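Local coordinates for protein geranyltranstransferase (Enterococcus faecalis, PDB 3P8L) that probably catalyses the magnesium-dependent condensation of isopentenyl diphosphate with geranyl diphosphate to give farnesyl diphosphate, at residues Glu177-His182 with Ser251-Leu256; Val62-Lys67 with Pro285-Glu290. One frame throughout, in Å; residues are numbered along the deposited sequence.

Contact 1. Residues Glu177-His182 with Ser251-Leu256; sequences ELAAVH and STYPAL
Leu178 meets Ser251, Tyr253 and Leu256, and its side chain carries most of this contact. CG lies anti to the backbone N (chi1 -179°), which carries both methyl groups across to the second segment. Leu178 CD1 rests on the backbone of Ser251, 3.6 Å from Ser251 O. Leu178 CD2 packs against the ring of Tyr253, 3.9 Å from Tyr253 CE1, and meets the end of Leu256 from another direction. No hydrogen bond spans the two segments; the contacts are van der Waals.

The buried part lies around Leu178 and Tyr253. The Tyr253 ring reaches back toward helix 175-200. Tyr253 OH lies 4.0 Å from Ala179 CB, and the ring edge faces the edge of the His182 ring, with Tyr253 CE1 4.3 Å from His182 CD2. Ser251 and Leu256 make the looser, exposed side. Leu256 CD1 lies 3.9 Å from Leu178 CD2, but Leu256 gives little area to the contact.

Thr252 is the N-cap of the short helix 253-257. Thr252 OG1 accepts a bond from Ala255 N (3.0 Å), a capping bond at the start of the helix on which Tyr253 is the first residue. Tyr253 also touches Leu220 and Ile224, while Thr252 touches Asp227. The arrangement belongs to the all-helical isoprenoid synthase fold, beside the second aspartate-rich motif on helix 205-230, which in relatives binds magnesium.

Contact 2. Residues Val62-Lys67 with Pro285-Glu290; sequences VAAFQK and PNFSEE
The carbonyl of Ala64, at the end of helix 53-64, takes a backbone hydrogen bond from Ser288 N to Ala64 O (2.7 Å), and Phe287 CA adds a CA-H...O contact to the same oxygen. Asn286, two residues before Ser288, is the centre of an inverse gamma turn. Gln66 has left-handed backbone angles, and its N still bonds back to Ala63 O.

The Gln66 side chain then bridges to the second segment. CG is anti to the carbonyl carbon (chi1 -71°), and the chain runs extended beyond it. Gln66 NE2 gives a nearly straight bond to Ser288 OG (2.9 Å, 169° at the hydrogen), and the hydroxyl lies close to the amide plane. Gln66 OE1 receives only a weak bond from Asn286 ND2 (3.3 Å). The two amide planes are steeply inclined to each other. Ser288 OG also meets a water at 3.0 Å, and that water donates to Ala63 O (2.8 Å). The buried hydroxyl is thus held by both the amide and the water.

The apolar half lies around Ala64 and the two phenylalanines. Phe287 CE1 sits over one face of the Phe65 ring, toward its rim, 3.6 Å from Phe65 CE2. The planes are tilted by 45°. Phe287 CE1 also packs on Ala64 CB (3.7 Å).

Histidines of the N-terminal expression tag lie alongside: Gln66 shares backbone bonds with His6, and Ser288 touches His7. Ile280 of helix 259-283 touches both phenylalanine rings, and Val207 and Leu211 of helix 205-230 touch Phe65. The contact therefore joins the C-terminal end of helix 53-64 to the turn leading from helix 259-283 into helix 289-298.

From the N terminus, the chain first reaches 62-67, at the end of helix 53-64. It then runs through most of the helical fold before 285-290 returns to the end of that helix and closes the long loop of contact 2. Contact 1 falls wholly within this loop. It closes a shorter one, from 177-182 on helix 175-200, through helix 205-230 and the unmodelled stretch 234-250, to 251-256. The two do not cross or touch: their centres are about 33 Å apart. Contact 1 ties helix 175-200 to helix 253-257, and contact 2 ties helix 53-64 to the turn between helices 259-283 and 289-298. Helix 205-230 borders both. Helix 259-283 reaches from Pro254 to the two phenylalanines.

Contact 1. Residues Glu177-His182 with Ser251-Leu256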
ATOM      1  N   GLU A 177     -18.454  -4.704 -20.182  1.00 65.88           N
ATOM      2  CA  GLU A 177     -17.109  -4.184 -19.944  1.00 67.90           C
ATOM      3  C   GLU A 177     -17.151  -3.033 -18.932  1.00 68.20           C
ATOM      4  O   GLU A 177     -16.309  -2.971 -18.032  1.00 70.04           O
ATOM      5  CB  GLU A 177     -16.469  -3.706 -21.247  1.00 70.66           C
ATOM      6  CG  GLU A 177     -16.040  -4.824 -22.199  1.00 73.49           C
ATOM      7  CD  GLU A 177     -15.509  -4.295 -23.528  1.00 77.25           C
ATOM      8  OE1 GLU A 177     -16.119  -3.372 -24.115  1.00 74.49           O
ATOM      9  OE2 GLU A 177     -14.473  -4.810 -23.990  1.00 83.85           O
ATOM     10  N   LEU A 178     -18.131  -2.139 -19.095  1.00 62.80           N
ATOM     11  CA  LEU A 178     -18.393  -1.039 -18.164  1.00 61.44           C
ATOM     12  C   LEU A 178     -18.674  -1.544 -16.749  1.00 61.10           C
ATOM     13  O   LEU A 178     -18.096  -1.036 -15.783  1.00 54.57           O
ATOM     14  CB  LEU A 178     -19.556  -0.167 -18.654  1.00 61.66           C
ATOM     15  CG  LEU A 178     -19.955   1.059 -17.816  1.00 68.89           C
ATOM     16  CD1 LEU A 178     -18.897   2.164 -17.855  1.00 70.21           C
ATOM     17  CD2 LEU A 178     -21.292   1.611 -18.276  1.00 71.63           C
ATOM     18  N   ALA A 179     -19.543  -2.551 -16.640  1.00 52.11           N
ATOM     19  CA  ALA A 179     -19.890  -3.137 -15.357  1.00 57.34           C
ATOM     20  C   ALA A 179     -18.681  -3.760 -14.674  1.00 57.04           C
ATOM     21  O   ALA A 179     -18.546  -3.642 -13.458  1.00 55.90           O
ATOM     22  CB  ALA A 179     -21.010  -4.155 -15.500  1.00 58.48           C
ATOM     23  N   ALA A 180     -17.806  -4.394 -15.462  1.00 57.41           N
ATOM     24  CA  ALA A 180     -16.572  -5.002 -14.954  1.00 55.14           C
ATOM     25  C   ALA A 180     -15.582  -3.943 -14.485  1.00 55.04           C
ATOM     26  O   ALA A 180     -14.898  -4.140 -13.481  1.00 49.84           O
ATOM     27  CB  ALA A 180     -15.921  -5.897 -16.001  1.00 55.86           C
ATOM     28  N   VAL A 181     -15.509  -2.835 -15.224  1.00 55.58           N
ATOM     29  CA  VAL A 181     -14.694  -1.687 -14.826  1.00 57.46           C
ATOM     30  C   VAL A 181     -15.199  -1.096 -13.502  1.00 55.42           C
ATOM     31  O   VAL A 181     -14.412  -0.937 -12.565  1.00 53.17           O
ATOM     32  CB  VAL A 181     -14.596  -0.616 -15.945  1.00 53.33           C
ATOM     33  CG1 VAL A 181     -14.091   0.729 -15.397  1.00 62.32           C
ATOM     34  CG2 VAL A 181     -13.669  -1.099 -17.048  1.00 52.25           C
ATOM     35  N   HIS A 182     -16.506  -0.820 -13.418  1.00 49.78           N
ATOM     36  CA  HIS A 182     -17.103  -0.241 -12.204  1.00 52.71           C
ATOM     37  C   HIS A 182     -16.942  -1.168 -11.011  1.00 48.24           C
ATOM     38  O   HIS A 182     -16.667  -0.709  -9.909  1.00 46.85           O
ATOM     39  CB  HIS A 182     -18.585   0.108 -12.397  1.00 48.59           C
ATOM     40  CG  HIS A 182     -18.820   1.330 -13.237  1.00 69.02           C
ATOM     41  ND1 HIS A 182     -17.817   2.221 -13.563  1.00 79.29           N
ATOM     42  CD2 HIS A 182     -19.955   1.825 -13.790  1.00 79.17           C
ATOM     43  CE1 HIS A 182     -18.321   3.201 -14.293  1.00 86.82           C
ATOM     44  NE2 HIS A 182     -19.616   2.985 -14.444  1.00 88.66           N
ATOM     45  N   SER A 251     -20.349   6.638 -22.438  1.00102.18           N
ATOM     46  CA  SER A 251     -20.609   5.295 -21.926  1.00103.73           C
ATOM     47  C   SER A 251     -20.950   5.281 -20.446  1.00103.75           C
ATOM     48  O   SER A 251     -20.100   5.072 -19.595  1.00100.95           O
ATOM     49  CB  SER A 251     -19.454   4.350 -22.228  1.00105.04           C
ATOM     50  OG  SER A 251     -18.254   5.056 -22.424  1.00103.57           O
ATOM     51  N   THR A 252     -22.230   5.488 -20.182  1.00103.29           N
ATOM     52  CA  THR A 252     -22.789   5.590 -18.868  1.00100.15           C
ATOM     53  C   THR A 252     -24.041   4.803 -18.932  1.00 98.57           C
ATOM     54  O   THR A 252     -24.508   4.473 -19.988  1.00 98.79           O
ATOM     55  CB  THR A 252     -23.274   6.979 -18.590  1.00101.10           C
ATOM     56  OG1 THR A 252     -24.345   7.274 -19.486  1.00 99.26           O
ATOM     57  CG2 THR A 252     -22.166   7.976 -18.770  1.00 99.88           C
ATOM     58  N   TYR A 253     -24.622   4.508 -17.801  1.00 96.39           N
ATOM     59  CA  TYR A 253     -25.794   3.696 -17.858  1.00 95.10           C
ATOM     60  C   TYR A 253     -26.919   4.321 -18.647  1.00 97.62           C
ATOM     61  O   TYR A 253     -27.545   3.664 -19.462  1.00100.24           O
ATOM     62  CB  TYR A 253     -26.233   3.329 -16.460  1.00 92.01           C
ATOM     63  CG  TYR A 253     -25.622   2.038 -16.044  1.00 86.62           C
ATOM     64  CD1 TYR A 253     -24.298   1.955 -15.740  1.00 86.43           C
ATOM     65  CD2 TYR A 253     -26.364   0.900 -15.994  1.00 80.17           C
ATOM     66  CE1 TYR A 253     -23.759   0.787 -15.380  1.00 85.26           C
ATOM     67  CE2 TYR A 253     -25.830  -0.256 -15.631  1.00 77.98           C
ATOM     68  CZ  TYR A 253     -24.533  -0.319 -15.334  1.00 80.42           C
ATOM     69  OH  TYR A 253     -24.002  -1.516 -14.976  1.00 84.12           O
ATOM     70  N   PRO A 254     -27.160   5.590 -18.448  1.00 97.43           N
ATOM     71  CA  PRO A 254     -28.252   6.225 -19.151  1.00 96.88           C
ATOM     72  C   PRO A 254     -28.027   6.208 -20.640  1.00 95.50           C
ATOM     73  O   PRO A 254     -28.931   6.007 -21.420  1.00 93.55           O
ATOM     74  CB  PRO A 254     -28.188   7.637 -18.600  1.00 97.85           C
ATOM     75  CG  PRO A 254     -27.813   7.423 -17.189  1.00 97.75           C
ATOM     76  CD  PRO A 254     -27.049   6.126 -17.093  1.00 97.89           C
ATOM     77  N   ALA A 255     -26.800   6.433 -21.041  1.00 94.35           N
ATOM     78  CA  ALA A 255     -26.535   6.475 -22.449  1.00 93.58           C
ATOM     79  C   ALA A 255     -26.764   5.117 -23.067  1.00 92.80           C
ATOM     80  O   ALA A 255     -27.310   4.998 -24.140  1.00 92.81           O
ATOM     81  CB  ALA A 255     -25.133   6.932 -22.698  1.00 93.60           C
ATOM     82  N   LEU A 256     -26.314   4.084 -22.396  1.00 91.01           N
ATOM     83  CA  LEU A 256     -26.398   2.745 -22.971  1.00 89.13           C
ATOM     84  C   LEU A 256     -27.793   2.145 -22.870  1.00 88.45           C
ATOM     85  O   LEU A 256     -28.151   1.271 -23.663  1.00 85.91           O
ATOM     86  CB  LEU A 256     -25.375   1.800 -22.327  1.00 89.67           C
ATOM     87  CG  LEU A 256     -23.871   2.033 -22.540  1.00 91.43           C
ATOM     88  CD1 LEU A 256     -23.080   1.085 -21.654  1.00 93.26           C
ATOM     89  CD2 LEU A 256     -23.434   1.893 -24.001  1.00 94.08           C
TER

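Contact 2. Residues Val62-Lys67 with Pro285-Glu290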
ATOM      1  N   VAL A  62     -21.657  -3.066  11.138  1.00 42.53           N
ATOM      2  CA  VAL A  62     -21.445  -3.476  12.529  1.00 45.32           C
ATOM      3  C   VAL A  62     -22.691  -3.132  13.387  1.00 49.13           C
ATOM      4  O   VAL A  62     -23.115  -3.938  14.233  1.00 51.36           O
ATOM      5  CB  VAL A  62     -20.148  -2.841  13.108  1.00 47.48           C
ATOM      6  CG1 VAL A  62     -19.976  -3.148  14.599  1.00 44.23           C
ATOM      7  CG2 VAL A  62     -18.918  -3.333  12.338  1.00 50.89           C
ATOM      8  N   ALA A  63     -23.282  -1.960  13.138  1.00 44.63           N
ATOM      9  CA  ALA A  63     -24.505  -1.516  13.826  1.00 49.31           C
ATOM     10  C   ALA A  63     -25.694  -2.431  13.535  1.00 49.83           C
ATOM     11  O   ALA A  63     -26.423  -2.803  14.451  1.00 47.17           O
ATOM     12  CB  ALA A  63     -24.846  -0.074  13.476  1.00 46.52           C
ATOM     13  N   ALA A  64     -25.859  -2.784  12.264  1.00 43.21           N
ATOM     14  CA  ALA A  64     -26.876  -3.739  11.823  1.00 51.93           C
ATOM     15  C   ALA A  64     -26.863  -5.083  12.580  1.00 51.67           C
ATOM     16  O   ALA A  64     -27.923  -5.657  12.808  1.00 57.00           O
ATOM     17  CB  ALA A  64     -26.771  -3.967  10.330  1.00 45.82           C
ATOM     18  N   PHE A  65     -25.681  -5.562  12.972  1.00 47.90           N
ATOM     19  CA  PHE A  65     -25.550  -6.817  13.745  1.00 50.05           C
ATOM     20  C   PHE A  65     -25.491  -6.604  15.262  1.00 49.48           C
ATOM     21  O   PHE A  65     -25.090  -7.504  16.011  1.00 54.83           O
ATOM     22  CB  PHE A  65     -24.333  -7.637  13.286  1.00 49.57           C
ATOM     23  CG  PHE A  65     -24.428  -8.117  11.873  1.00 55.58           C
ATOM     24  CD1 PHE A  65     -23.649  -7.532  10.884  1.00 47.78           C
ATOM     25  CD2 PHE A  65     -25.307  -9.141  11.520  1.00 46.02           C
ATOM     26  CE1 PHE A  65     -23.730  -7.948   9.572  1.00 47.55           C
ATOM     27  CE2 PHE A  65     -25.395  -9.567  10.203  1.00 51.79           C
ATOM     28  CZ  PHE A  65     -24.605  -8.967   9.224  1.00 53.30           C
ATOM     29  N   GLN A  66     -25.885  -5.404  15.685  1.00 51.98           N
ATOM     30  CA  GLN A  66     -26.097  -5.036  17.076  1.00 57.20           C
ATOM     31  C   GLN A  66     -24.878  -5.240  17.960  1.00 60.28           C
ATOM     32  O   GLN A  66     -24.988  -5.696  19.099  1.00 58.35           O
ATOM     33  CB  GLN A  66     -27.349  -5.733  17.644  1.00 59.29           C
ATOM     34  CG  GLN A  66     -28.664  -5.168  17.077  1.00 60.18           C
ATOM     35  CD  GLN A  66     -29.869  -6.075  17.307  1.00 65.56           C
ATOM     36  OE1 GLN A  66     -29.819  -7.001  18.112  1.00 72.25           O
ATOM     37  NE2 GLN A  66     -30.958  -5.806  16.596  1.00 52.91           N
ATOM     38  N   LYS A  67     -23.711  -4.916  17.415  1.00 54.35           N
ATOM     39  CA  LYS A  67     -22.469  -4.976  18.174  1.00 55.66           C
ATOM     40  C   LYS A  67     -22.091  -3.567  18.606  1.00 57.48           C
ATOM     41  O   LYS A  67     -22.244  -2.621  17.835  1.00 53.81           O
ATOM     42  CB  LYS A  67     -21.365  -5.597  17.322  1.00 57.63           C
ATOM     43  CG  LYS A  67     -19.989  -5.587  17.966  1.00 67.01           C
ATOM     44  CD  LYS A  67     -18.948  -6.145  17.022  1.00 69.14           C
ATOM     45  CE  LYS A  67     -17.739  -5.234  16.930  1.00 64.16           C
ATOM     46  NZ  LYS A  67     -17.230  -4.782  18.243  1.00 62.32           N
ATOM     47  N   PRO A 285     -30.971 -13.667  13.851  1.00 87.29           N
ATOM     48  CA  PRO A 285     -31.951 -13.164  14.821  1.00 87.22           C
ATOM     49  C   PRO A 285     -31.690 -11.706  15.219  1.00 87.42           C
ATOM     50  O   PRO A 285     -32.527 -10.840  14.954  1.00 87.23           O
ATOM     51  CB  PRO A 285     -31.782 -14.108  16.026  1.00 86.62           C
ATOM     52  CG  PRO A 285     -30.471 -14.798  15.826  1.00 84.38           C
ATOM     53  CD  PRO A 285     -30.269 -14.866  14.348  1.00 87.08           C
ATOM     54  N   ASN A 286     -30.534 -11.447  15.828  1.00 84.93           N
ATOM     55  CA  ASN A 286     -30.136 -10.102  16.221  1.00 83.37           C
ATOM     56  C   ASN A 286     -29.648  -9.292  15.020  1.00 79.00           C
ATOM     57  O   ASN A 286     -28.453  -9.256  14.715  1.00 79.80           O
ATOM     58  CB  ASN A 286     -29.063 -10.163  17.311  1.00 84.36           C
ATOM     59  CG  ASN A 286     -29.589 -10.741  18.616  1.00 89.86           C
ATOM     60  OD1 ASN A 286     -29.184 -11.825  19.033  1.00 85.20           O
ATOM     61  ND2 ASN A 286     -30.504 -10.020  19.261  1.00 90.70           N
ATOM     62  N   PHE A 287     -30.591  -8.651  14.339  1.00 72.63           N
ATOM     63  CA  PHE A 287     -30.280  -7.913  13.127  1.00 67.25           C
ATOM     64  C   PHE A 287     -31.196  -6.702  12.924  1.00 65.71           C
ATOM     65  O   PHE A 287     -32.395  -6.858  12.692  1.00 62.01           O
ATOM     66  CB  PHE A 287     -30.328  -8.847  11.915  1.00 66.84           C
ATOM     67  CG  PHE A 287     -29.837  -8.221  10.645  1.00 61.61           C
ATOM     68  CD1 PHE A 287     -28.503  -7.849  10.508  1.00 65.84           C
ATOM     69  CD2 PHE A 287     -30.700  -8.018   9.581  1.00 59.54           C
ATOM     70  CE1 PHE A 287     -28.039  -7.268   9.334  1.00 51.18           C
ATOM     71  CE2 PHE A 287     -30.250  -7.439   8.402  1.00 50.77           C
ATOM     72  CZ  PHE A 287     -28.915  -7.055   8.281  1.00 58.53           C
ATOM     73  N   SER A 288     -30.619  -5.504  13.031  1.00 61.52           N
ATOM     74  CA  SER A 288     -31.330  -4.252  12.753  1.00 59.60           C
ATOM     75  C   SER A 288     -31.206  -3.900  11.269  1.00 61.31           C
ATOM     76  O   SER A 288     -30.282  -3.181  10.868  1.00 61.26           O
ATOM     77  CB  SER A 288     -30.777  -3.098  13.604  1.00 61.13           C
ATOM     78  OG  SER A 288     -30.906  -3.351  14.994  1.00 69.34           O
ATOM     79  N   GLU A 289     -32.144  -4.403  10.466  1.00 59.20           N
ATOM     80  CA  GLU A 289     -32.142  -4.231   9.002  1.00 58.64           C
ATOM     81  C   GLU A 289     -32.159  -2.783   8.508  1.00 56.43           C
ATOM     82  O   GLU A 289     -31.629  -2.488   7.423  1.00 52.85           O
ATOM     83  CB  GLU A 289     -33.317  -4.993   8.365  1.00 65.18           C
ATOM     84  CG  GLU A 289     -34.608  -4.955   9.182  1.00 72.91           C
ATOM     85  CD  GLU A 289     -35.800  -5.488   8.419  1.00 91.87           C
ATOM     86  OE1 GLU A 289     -36.340  -4.752   7.565  1.00 94.41           O
ATOM     87  OE2 GLU A 289     -36.206  -6.643   8.682  1.00102.91           O
ATOM     88  N   GLU A 290     -32.763  -1.893   9.303  1.00 54.64           N
ATOM     89  CA  GLU A 290     -32.984  -0.486   8.910  1.00 51.20           C
ATOM     90  C   GLU A 290     -31.684   0.258   8.662  1.00 45.62           C
ATOM     91  O   GLU A 290     -31.642   1.132   7.809  1.00 50.18           O
ATOM     92  CB  GLU A 290     -33.805   0.297   9.942  1.00 53.23           C
ATOM     93  CG  GLU A 290     -34.749  -0.523  10.805  1.00 72.80           C
ATOM     94  CD  GLU A 290     -34.101  -0.968  12.112  1.00 84.25           C
ATOM     95  OE1 GLU A 290     -33.534  -0.108  12.831  1.00 83.07           O
ATOM     96  OE2 GLU A 290     -34.164  -2.181  12.417  1.00 80.69           O
TER
HETATM   97  O   HOH W   1     -28.584  -1.729  15.939  1.00 54.24           O